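Local coordinates for protein halogenase (Chondromyces crocatus, PDB 3E1T) that probably uses bound FAD to chlorinate a substrate in the biosynthesis of chondrochloren, as a variant of the FAD-dependent halogenases, at residues R131-D136 against R171-Q176. Numbering follows the deposited sequence.
With FAD (flavin-adenine dinucleotide), chain C.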
ATOM      1  N   ARG A 131       3.325 -17.513 -15.391  1.00 46.83           N
ATOM      2  CA  ARG A 131       4.588 -17.649 -16.141  1.00 47.03           C
ATOM      3  C   ARG A 131       4.670 -16.795 -17.419  1.00 46.59           C
ATOM      4  O   ARG A 131       5.457 -17.094 -18.330  1.00 46.51           O
ATOM      5  CB  ARG A 131       4.909 -19.125 -16.454  1.00 47.37           C
ATOM      6  CG  ARG A 131       5.263 -19.995 -15.244  1.00 49.65           C
ATOM      7  CD  ARG A 131       6.171 -19.279 -14.236  1.00 53.36           C
ATOM      8  NE  ARG A 131       7.469 -18.898 -14.794  1.00 55.50           N
ATOM      9  CZ  ARG A 131       8.625 -19.472 -14.475  1.00 56.49           C
ATOM     10  NH1 ARG A 131       8.663 -20.465 -13.590  1.00 57.28           N
ATOM     11  NH2 ARG A 131       9.750 -19.049 -15.042  1.00 56.20           N
ATOM     12  N   HIS A 132       3.862 -15.735 -17.468  1.00 45.76           N
ATOM     13  CA  HIS A 132       3.794 -14.835 -18.612  1.00 45.19           C
ATOM     14  C   HIS A 132       4.253 -13.427 -18.218  1.00 44.68           C
ATOM     15  O   HIS A 132       3.563 -12.729 -17.455  1.00 44.18           O
ATOM     16  CB  HIS A 132       2.364 -14.784 -19.161  1.00 45.53           C
ATOM     17  CG  HIS A 132       1.941 -16.014 -19.916  1.00 47.40           C
ATOM     18  ND1 HIS A 132       1.290 -15.951 -21.132  1.00 48.76           N
ATOM     19  CD2 HIS A 132       2.056 -17.333 -19.623  1.00 48.64           C
ATOM     20  CE1 HIS A 132       1.024 -17.174 -21.554  1.00 49.01           C
ATOM     21  NE2 HIS A 132       1.479 -18.032 -20.656  1.00 49.41           N
ATOM     22  N   GLU A 133       5.409 -13.011 -18.740  1.00 43.79           N
ATOM     23  CA  GLU A 133       5.972 -11.690 -18.444  1.00 43.09           C
ATOM     24  C   GLU A 133       5.731 -10.672 -19.560  1.00 42.23           C
ATOM     25  O   GLU A 133       6.216 -10.843 -20.677  1.00 41.52           O
ATOM     26  CB  GLU A 133       7.471 -11.796 -18.142  1.00 43.16           C
ATOM     27  CG  GLU A 133       8.146 -10.458 -17.868  1.00 43.70           C
ATOM     28  CD  GLU A 133       9.613 -10.577 -17.479  1.00 44.58           C
ATOM     29  OE1 GLU A 133      10.253 -11.610 -17.782  1.00 45.58           O
ATOM     30  OE2 GLU A 133      10.133  -9.613 -16.879  1.00 46.14           O
ATOM     31  N   VAL A 134       4.993  -9.607 -19.241  1.00 41.19           N
ATOM     32  CA  VAL A 134       4.796  -8.487 -20.170  1.00 39.91           C
ATOM     33  C   VAL A 134       6.097  -7.701 -20.332  1.00 39.60           C
ATOM     34  O   VAL A 134       6.794  -7.410 -19.358  1.00 39.44           O
ATOM     35  CB  VAL A 134       3.631  -7.567 -19.739  1.00 39.92           C
ATOM     36  CG1 VAL A 134       3.518  -6.341 -20.653  1.00 39.24           C
ATOM     37  CG2 VAL A 134       2.328  -8.335 -19.757  1.00 39.32           C
ATOM     38  N   ILE A 135       6.421  -7.391 -21.586  1.00 39.03           N
ATOM     39  CA  ILE A 135       7.690  -6.790 -21.966  1.00 38.33           C
ATOM     40  C   ILE A 135       7.480  -5.335 -22.355  1.00 37.56           C
ATOM     41  O   ILE A 135       8.281  -4.456 -22.019  1.00 36.97           O
ATOM     42  CB  ILE A 135       8.328  -7.568 -23.164  1.00 38.83           C
ATOM     43  CG1 ILE A 135       8.453  -9.064 -22.844  1.00 39.66           C
ATOM     44  CG2 ILE A 135       9.695  -7.000 -23.537  1.00 39.91           C
ATOM     45  CD1 ILE A 135       9.385  -9.376 -21.671  1.00 40.79           C
ATOM     46  N   ASP A 136       6.391  -5.088 -23.074  1.00 36.83           N
ATOM     47  CA  ASP A 136       6.084  -3.760 -23.583  1.00 36.26           C
ATOM     48  C   ASP A 136       4.594  -3.629 -23.728  1.00 35.32           C
ATOM     49  O   ASP A 136       3.914  -4.611 -24.011  1.00 35.63           O
ATOM     50  CB  ASP A 136       6.717  -3.558 -24.971  1.00 36.75           C
ATOM     51  CG  ASP A 136       8.218  -3.727 -24.963  1.00 38.37           C
ATOM     52  OD1 ASP A 136       8.914  -2.808 -24.478  1.00 40.94           O
ATOM     53  OD2 ASP A 136       8.699  -4.774 -25.450  1.00 38.96           O
ATOM     54  N   ARG A 171       7.951  -2.895  -9.205  1.00 30.65           N
ATOM     55  CA  ARG A 171       8.961  -3.167 -10.222  1.00 32.40           C
ATOM     56  C   ARG A 171       8.404  -3.077 -11.646  1.00 32.13           C
ATOM     57  O   ARG A 171       8.981  -3.656 -12.561  1.00 33.13           O
ATOM     58  CB  ARG A 171       9.610  -4.543 -10.000  1.00 32.56           C
ATOM     59  CG  ARG A 171      10.306  -4.720  -8.651  1.00 36.96           C
ATOM     60  CD  ARG A 171      11.689  -4.081  -8.608  1.00 43.45           C
ATOM     61  NE  ARG A 171      12.703  -4.913  -9.260  1.00 48.29           N
ATOM     62  CZ  ARG A 171      13.966  -4.548  -9.471  1.00 50.77           C
ATOM     63  NH1 ARG A 171      14.398  -3.348  -9.088  1.00 52.11           N
ATOM     64  NH2 ARG A 171      14.801  -5.386 -10.072  1.00 50.92           N
ATOM     65  N   THR A 172       7.287  -2.374 -11.838  1.00 32.03           N
ATOM     66  CA  THR A 172       6.720  -2.204 -13.177  1.00 32.21           C
ATOM     67  C   THR A 172       7.772  -1.744 -14.178  1.00 33.13           C
ATOM     68  O   THR A 172       8.621  -0.886 -13.872  1.00 32.37           O
ATOM     69  CB  THR A 172       5.542  -1.205 -13.208  1.00 32.81           C
ATOM     70  OG1 THR A 172       5.243  -0.884 -14.573  1.00 31.53           O
ATOM     71  CG2 THR A 172       5.885   0.095 -12.462  1.00 31.77           C
ATOM     72  N   ARG A 173       7.725  -2.333 -15.370  1.00 33.91           N
ATOM     73  CA  ARG A 173       8.625  -1.944 -16.449  1.00 34.88           C
ATOM     74  C   ARG A 173       7.895  -1.144 -17.534  1.00 34.16           C
ATOM     75  O   ARG A 173       8.494  -0.786 -18.546  1.00 34.74           O
ATOM     76  CB  ARG A 173       9.374  -3.174 -17.023  1.00 34.98           C
ATOM     77  CG  ARG A 173       8.489  -4.268 -17.662  1.00 37.08           C
ATOM     78  CD  ARG A 173       9.229  -5.624 -17.788  1.00 37.46           C
ATOM     79  NE  ARG A 173      10.220  -5.648 -18.865  1.00 42.64           N
ATOM     80  CZ  ARG A 173      11.180  -6.566 -18.989  1.00 43.89           C
ATOM     81  NH1 ARG A 173      11.301  -7.549 -18.101  1.00 45.16           N
ATOM     82  NH2 ARG A 173      12.031  -6.494 -20.001  1.00 44.02           N
ATOM     83  N   VAL A 174       6.616  -0.841 -17.309  1.00 33.32           N
ATOM     84  CA  VAL A 174       5.795  -0.174 -18.328  1.00 32.76           C
ATOM     85  C   VAL A 174       5.129   1.129 -17.886  1.00 32.59           C
ATOM     86  O   VAL A 174       4.545   1.844 -18.711  1.00 32.57           O
ATOM     87  CB  VAL A 174       4.695  -1.139 -18.927  1.00 32.92           C
ATOM     88  CG1 VAL A 174       5.337  -2.388 -19.559  1.00 32.94           C
ATOM     89  CG2 VAL A 174       3.652  -1.532 -17.878  1.00 32.38           C
ATOM     90  N   SER A 175       5.232   1.472 -16.604  1.00 32.35           N
ATOM     91  CA  SER A 175       4.511   2.656 -16.098  1.00 31.79           C
ATOM     92  C   SER A 175       4.947   3.963 -16.736  1.00 32.37           C
ATOM     93  O   SER A 175       4.157   4.902 -16.803  1.00 32.62           O
ATOM     94  CB  SER A 175       4.596   2.765 -14.571  1.00 31.22           C
ATOM     95  OG  SER A 175       5.909   3.101 -14.166  1.00 27.29           O
ATOM     96  N   GLN A 176       6.189   4.029 -17.222  1.00 33.09           N
ATOM     97  CA  GLN A 176       6.693   5.259 -17.850  1.00 34.30           C
ATOM     98  C   GLN A 176       5.945   5.642 -19.137  1.00 34.28           C
ATOM     99  O   GLN A 176       6.034   6.777 -19.609  1.00 34.59           O
ATOM    100  CB  GLN A 176       8.205   5.184 -18.100  1.00 35.11           C
ATOM    101  CG  GLN A 176       8.602   4.309 -19.275  1.00 37.85           C
ATOM    102  CD  GLN A 176       8.504   2.831 -18.967  1.00 41.24           C
ATOM    103  OE1 GLN A 176       8.337   2.430 -17.809  1.00 41.34           O
ATOM    104  NE2 GLN A 176       8.616   2.000 -20.010  1.00 42.92           N
TER
HETATM  105  PA  FAD C 600       2.005  -6.448  -6.254  1.00 27.39           P
HETATM  106  O1A FAD C 600       1.444  -7.083  -5.009  1.00 28.07           O
HETATM  107  O2A FAD C 600       3.453  -6.104  -6.192  1.00 26.90           O
HETATM  108  O5B FAD C 600       1.777  -7.493  -7.465  1.00 26.81           O
HETATM  109  C5B FAD C 600       2.143  -7.172  -8.798  1.00 28.95           C
HETATM  110  C4B FAD C 600       2.271  -8.462  -9.614  1.00 31.44           C
HETATM  111  O4B FAD C 600       2.747  -8.190 -10.917  1.00 31.30           O
HETATM  112  C3B FAD C 600       3.274  -9.418  -8.978  1.00 33.36           C
HETATM  113  O3B FAD C 600       2.624 -10.653  -8.774  1.00 36.68           O
HETATM  114  C2B FAD C 600       4.382  -9.570  -9.999  1.00 33.90           C
HETATM  115  O2B FAD C 600       4.804 -10.904 -10.061  1.00 31.82           O
HETATM  116  C1B FAD C 600       3.704  -9.150 -11.289  1.00 33.58           C
HETATM  117  N9A FAD C 600       4.588  -8.558 -12.309  1.00 35.59           N
HETATM  118  C8A FAD C 600       5.661  -7.719 -12.146  1.00 35.61           C
HETATM  119  N7A FAD C 600       6.145  -7.418 -13.373  1.00 36.82           N
HETATM  120  C5A FAD C 600       5.392  -8.038 -14.314  1.00 36.30           C
HETATM  121  C6A FAD C 600       5.442  -8.089 -15.716  1.00 35.67           C
HETATM  122  N6A FAD C 600       6.453  -7.540 -16.402  1.00 35.08           N
HETATM  123  N1A FAD C 600       4.501  -8.833 -16.388  1.00 34.72           N
HETATM  124  C2A FAD C 600       3.544  -9.547 -15.713  1.00 35.06           C
HETATM  125  N3A FAD C 600       3.514  -9.498 -14.336  1.00 35.80           N
HETATM  126  C4A FAD C 600       4.413  -8.755 -13.651  1.00 35.76           C
HETATM  127  N1  FAD C 600       0.444  -3.169   2.387  1.00 26.79           N
HETATM  128  C2  FAD C 600      -0.557  -3.552   3.236  1.00 27.58           C
HETATM  129  O2  FAD C 600      -1.714  -3.506   2.823  1.00 27.48           O
HETATM  130  N3  FAD C 600      -0.245  -3.958   4.521  1.00 27.48           N
HETATM  131  C4  FAD C 600       1.077  -3.994   4.955  1.00 28.11           C
HETATM  132  O4  FAD C 600       1.361  -4.376   6.092  1.00 28.29           O
HETATM  133  C4X FAD C 600       2.090  -3.591   4.095  1.00 28.01           C
HETATM  134  N5  FAD C 600       3.415  -3.613   4.488  1.00 27.79           N
HETATM  135  C5X FAD C 600       4.403  -3.216   3.608  1.00 27.53           C
HETATM  136  C6  FAD C 600       5.747  -3.224   3.997  1.00 27.51           C
HETATM  137  C7  FAD C 600       6.742  -2.816   3.096  1.00 27.65           C
HETATM  138  C7M FAD C 600       8.145  -2.621   3.598  1.00 25.87           C
HETATM  139  C8  FAD C 600       6.397  -2.396   1.805  1.00 27.39           C
HETATM  140  C8M FAD C 600       7.407  -1.759   0.878  1.00 27.78           C
HETATM  141  C9  FAD C 600       5.060  -2.401   1.423  1.00 27.85           C
HETATM  142  C9A FAD C 600       4.059  -2.804   2.314  1.00 27.85           C
HETATM  143  N10 FAD C 600       2.740  -2.805   1.903  1.00 27.92           N
HETATM  144  C10 FAD C 600       1.756  -3.186   2.791  1.00 27.86           C
HETATM  145  C1' FAD C 600       2.372  -2.469   0.468  1.00 28.31           C
HETATM  146  C2' FAD C 600       2.022  -3.688  -0.394  1.00 29.21           C
HETATM  147  O2' FAD C 600       3.187  -4.477  -0.523  1.00 28.68           O
HETATM  148  C3' FAD C 600       1.552  -3.258  -1.792  1.00 27.50           C
HETATM  149  O3' FAD C 600       0.823  -2.052  -1.728  1.00 28.41           O
HETATM  150  C4' FAD C 600       0.639  -4.257  -2.502  1.00 28.28           C
HETATM  151  O4' FAD C 600       1.326  -5.474  -2.687  1.00 27.62           O
HETATM  152  C5' FAD C 600       0.233  -3.691  -3.863  1.00 26.01           C
HETATM  153  O5' FAD C 600      -0.323  -4.709  -4.649  1.00 27.86           O
HETATM  154  P   FAD C 600      -0.242  -4.663  -6.253  1.00 25.76           P
HETATM  155  O1P FAD C 600      -1.329  -5.551  -6.819  1.00 26.39           O
HETATM  156  O2P FAD C 600      -0.413  -3.262  -6.749  1.00 22.01           O
HETATM  157  O3P FAD C 600       1.240  -5.101  -6.615  1.00 23.76           O
HETATM  158  O   HOH W   1      11.080  -3.829 -20.451  1.00 64.93           O
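Arg173 reaches across to Glu133 and pairs with it in a salt bridge, NH1 to OE2 at 2.7 Å. Carboxylate and guanidinium planes stand 85° apart, and NH1 alone makes the close approach, so this is a single-nitrogen contact rather than a flat two-pronged pair. CG of Glu133 lies trans to the main-chain nitrogen (chi1 178°) and the chain runs on extended, carrying OE2 out to NH1, while Arg173 bends at chi3. CD1 of Ile135 sits over one face of the guanidinium, 4.2 Å from its plane and displaced from the centre.

The tight part lies further in, where Arg173 CD rests 3.4 Å from Val134 O and 3.6 Å from FAD N6A. That carbonyl accepts a nearly straight hydrogen bond from N6A (168°), while Val134 N donates to FAD N1A at 3.0 Å; two main-chain bonds thus read the adenine edge. Deeper still, Val134 and Val174 meet only loosely, CG1 to CG1 at 4.5 Å, although both are buried.

The outer side is wetter: Arg173 is exposed, and a water in its guanidinium plane accepts from NE at 2.6 Å and donates to Ile135 O, bridging two atoms that stand 3.9 Å apart with no direct hydrogen bond. Asp136 points away and pairs with Arg148, opposite which Ile135 and Asp136 form a classic beta bulge.

Strand 133-140 edges its mixed sheet, and its start together with the loop after strand 163-166 contributes part of the adenine end of the FAD pocket, consistent with the Rossmann-type FAD domain of flavin-dependent halogenases.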